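Local coordinates for ATP:cob(I)alamin adenosyltransferase, putative (Burkholderia thailandensis, PDB 2ZHY), which probably transfers the adenosyl group of ATP to the cobalt of reduced cobalamin, giving adenosylcobalamin and triphosphate, at residues G37-L42 and R129-S134. Numbering follows the deposited sequence.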
loop_
_atom_site.group_PDB
_atom_site.type_symbol
_atom_site.label_atom_id
_atom_site.label_comp_id
_atom_site.label_asym_id
_atom_site.label_seq_id
_atom_site.Cartn_x
_atom_site.Cartn_y
_atom_site.Cartn_z
ATOM N N GLY B 37 -0.246 10.369 -5.407
ATOM C CA GLY B 37 0.158 8.973 -5.476
ATOM C C GLY B 37 -0.581 8.088 -4.481
ATOM O O GLY B 37 -1.042 7.000 -4.838
ATOM N N ASP B 38 -0.707 8.545 -3.234
ATOM C CA ASP B 38 -1.404 7.755 -2.217
ATOM C C ASP B 38 -2.895 7.583 -2.540
ATOM O O ASP B 38 -3.486 6.550 -2.227
ATOM C CB ASP B 38 -1.243 8.386 -0.827
ATOM C CG ASP B 38 0.165 8.226 -0.266
ATOM O OD1 ASP B 38 0.932 7.390 -0.784
ATOM O OD2 ASP B 38 0.504 8.932 0.706
ATOM N N VAL B 39 -3.501 8.591 -3.164
ATOM C CA VAL B 39 -4.912 8.511 -3.540
ATOM C C VAL B 39 -5.020 7.464 -4.646
ATOM O O VAL B 39 -5.940 6.648 -4.661
ATOM C CB VAL B 39 -5.443 9.874 -4.065
ATOM C CG1 VAL B 39 -6.841 9.704 -4.680
ATOM C CG2 VAL B 39 -5.497 10.880 -2.921
ATOM N N ASP B 40 -4.056 7.490 -5.556
ATOM C CA ASP B 40 -4.005 6.544 -6.669
ATOM C C ASP B 40 -3.817 5.128 -6.104
ATOM O O ASP B 40 -4.468 4.186 -6.561
ATOM C CB ASP B 40 -2.842 6.927 -7.605
ATOM C CG ASP B 40 -2.800 6.104 -8.897
ATOM O OD1 ASP B 40 -1.782 6.209 -9.618
ATOM O OD2 ASP B 40 -3.760 5.367 -9.201
ATOM N N GLU B 41 -2.944 4.983 -5.104
ATOM C CA GLU B 41 -2.685 3.674 -4.497
ATOM C C GLU B 41 -3.962 3.161 -3.856
ATOM O O GLU B 41 -4.319 1.991 -4.011
ATOM C CB GLU B 41 -1.565 3.756 -3.443
ATOM C CG GLU B 41 -1.065 2.380 -2.995
ATOM C CD GLU B 41 0.171 2.419 -2.092
ATOM O OE1 GLU B 41 0.910 3.423 -2.094
ATOM O OE2 GLU B 41 0.411 1.418 -1.395
ATOM N N LEU B 42 -4.652 4.046 -3.143
ATOM C CA LEU B 42 -5.919 3.701 -2.501
ATOM C C LEU B 42 -6.941 3.218 -3.526
ATOM O O LEU B 42 -7.585 2.181 -3.340
ATOM C CB LEU B 42 -6.497 4.918 -1.767
ATOM C CG LEU B 42 -7.978 4.807 -1.362
ATOM C CD1 LEU B 42 -8.180 3.664 -0.357
ATOM C CD2 LEU B 42 -8.429 6.130 -0.749
ATOM N N ARG B 129 -6.319 6.038 5.082
ATOM C CA ARG B 129 -5.802 6.862 6.170
ATOM C C ARG B 129 -4.426 7.405 5.789
ATOM O O ARG B 129 -4.086 8.538 6.112
ATOM C CB ARG B 129 -5.702 6.042 7.460
ATOM C CG ARG B 129 -7.039 5.777 8.141
ATOM C CD ARG B 129 -7.686 7.083 8.570
ATOM N NE ARG B 129 -8.902 6.875 9.357
ATOM C CZ ARG B 129 -9.789 7.830 9.631
ATOM N NH1 ARG B 129 -9.600 9.069 9.187
ATOM N NH2 ARG B 129 -10.876 7.542 10.340
ATOM N N ARG B 130 -3.634 6.585 5.108
ATOM C CA ARG B 130 -2.310 7.003 4.663
ATOM C C ARG B 130 -2.440 8.167 3.673
ATOM O O ARG B 130 -1.676 9.132 3.724
ATOM C CB ARG B 130 -1.584 5.832 3.994
ATOM C CG ARG B 130 -0.276 6.214 3.328
ATOM C CD ARG B 130 0.789 5.136 3.544
ATOM N NE ARG B 130 0.417 3.832 2.992
ATOM C CZ ARG B 130 0.411 3.527 1.697
ATOM N NH1 ARG B 130 0.751 4.436 0.784
ATOM N NH2 ARG B 130 0.101 2.296 1.313
ATOM N N ALA B 131 -3.412 8.074 2.772
ATOM C CA ALA B 131 -3.621 9.133 1.788
ATOM C C ALA B 131 -4.073 10.398 2.516
ATOM O O ALA B 131 -3.714 11.512 2.130
ATOM C CB ALA B 131 -4.676 8.705 0.768
ATOM N N GLU B 132 -4.867 10.222 3.568
ATOM C CA GLU B 132 -5.346 11.367 4.336
ATOM C C GLU B 132 -4.174 12.094 4.990
ATOM O O GLU B 132 -4.160 13.321 5.041
ATOM C CB GLU B 132 -6.348 10.928 5.407
ATOM C CG GLU B 132 -6.768 12.062 6.355
ATOM C CD GLU B 132 -7.855 11.644 7.336
ATOM O OE1 GLU B 132 -7.819 10.489 7.804
ATOM O OE2 GLU B 132 -8.739 12.475 7.644
ATOM N N ARG B 133 -3.196 11.340 5.493
ATOM C CA ARG B 133 -2.027 11.951 6.124
ATOM C C ARG B 133 -1.256 12.776 5.091
ATOM O O ARG B 133 -0.753 13.859 5.398
ATOM C CB ARG B 133 -1.111 10.877 6.746
ATOM C CG ARG B 133 -1.745 10.102 7.916
ATOM C CD ARG B 133 -0.694 9.360 8.754
ATOM N NE ARG B 133 -0.021 8.289 8.014
ATOM C CZ ARG B 133 -0.553 7.092 7.765
ATOM N NH1 ARG B 133 -1.773 6.794 8.191
ATOM N NH2 ARG B 133 0.147 6.189 7.096
ATOM N N SER B 134 -1.174 12.268 3.864
ATOM C CA SER B 134 -0.486 12.967 2.777
ATOM C C SER B 134 -1.230 14.235 2.348
ATOM O O SER B 134 -0.614 15.273 2.084
ATOM C CB SER B 134 -0.345 12.047 1.564
ATOM O OG SER B 134 0.649 11.076 1.793
#
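Arg130 of helix 116-139 grips Glu41 of helix 31-50 end-on with its NH1/NH2 edge, yet each carboxylate oxygen is met about 60° out of its own plane. Arg130 NH2 gives Glu41 OE2 a nearly straight bond of 2.9 Å (168°). Arg130 NH1 meets Glu41 OE1 at 3.1 Å. Both oxygens lie close to the guanidinium plane. Arginine suits this place because its two parallel N-H groups match the two oxygens; CG is anti to the backbone N (chi1 172°), and bends at chi2 and chi3 bring the guanidinium nearer helix 31-50. Arg130 NH1 also pairs with Asp38 OD1 at 3.3 Å. Asp38 and Glu41 probably help offset positive charge where arginines of the subunits gather, for Glu41 OE1 also receives Arg130 NE of a neighbouring subunit. Asp38 OD2 takes a hydrogen bond from Ser134 OG, its very short modelled length doubtful. Beside this network Asp38 CB rests 3.6 Å from Ala131 CA, where a small methyl side chain lets the axes of 37-42 and 129-134 come within 8.5 Å. Such antiparallel packing belongs to the helical bundle of PduO-type adenosyltransferases, whose ATP site includes Arg129, Glu132 and Arg133 of this helix.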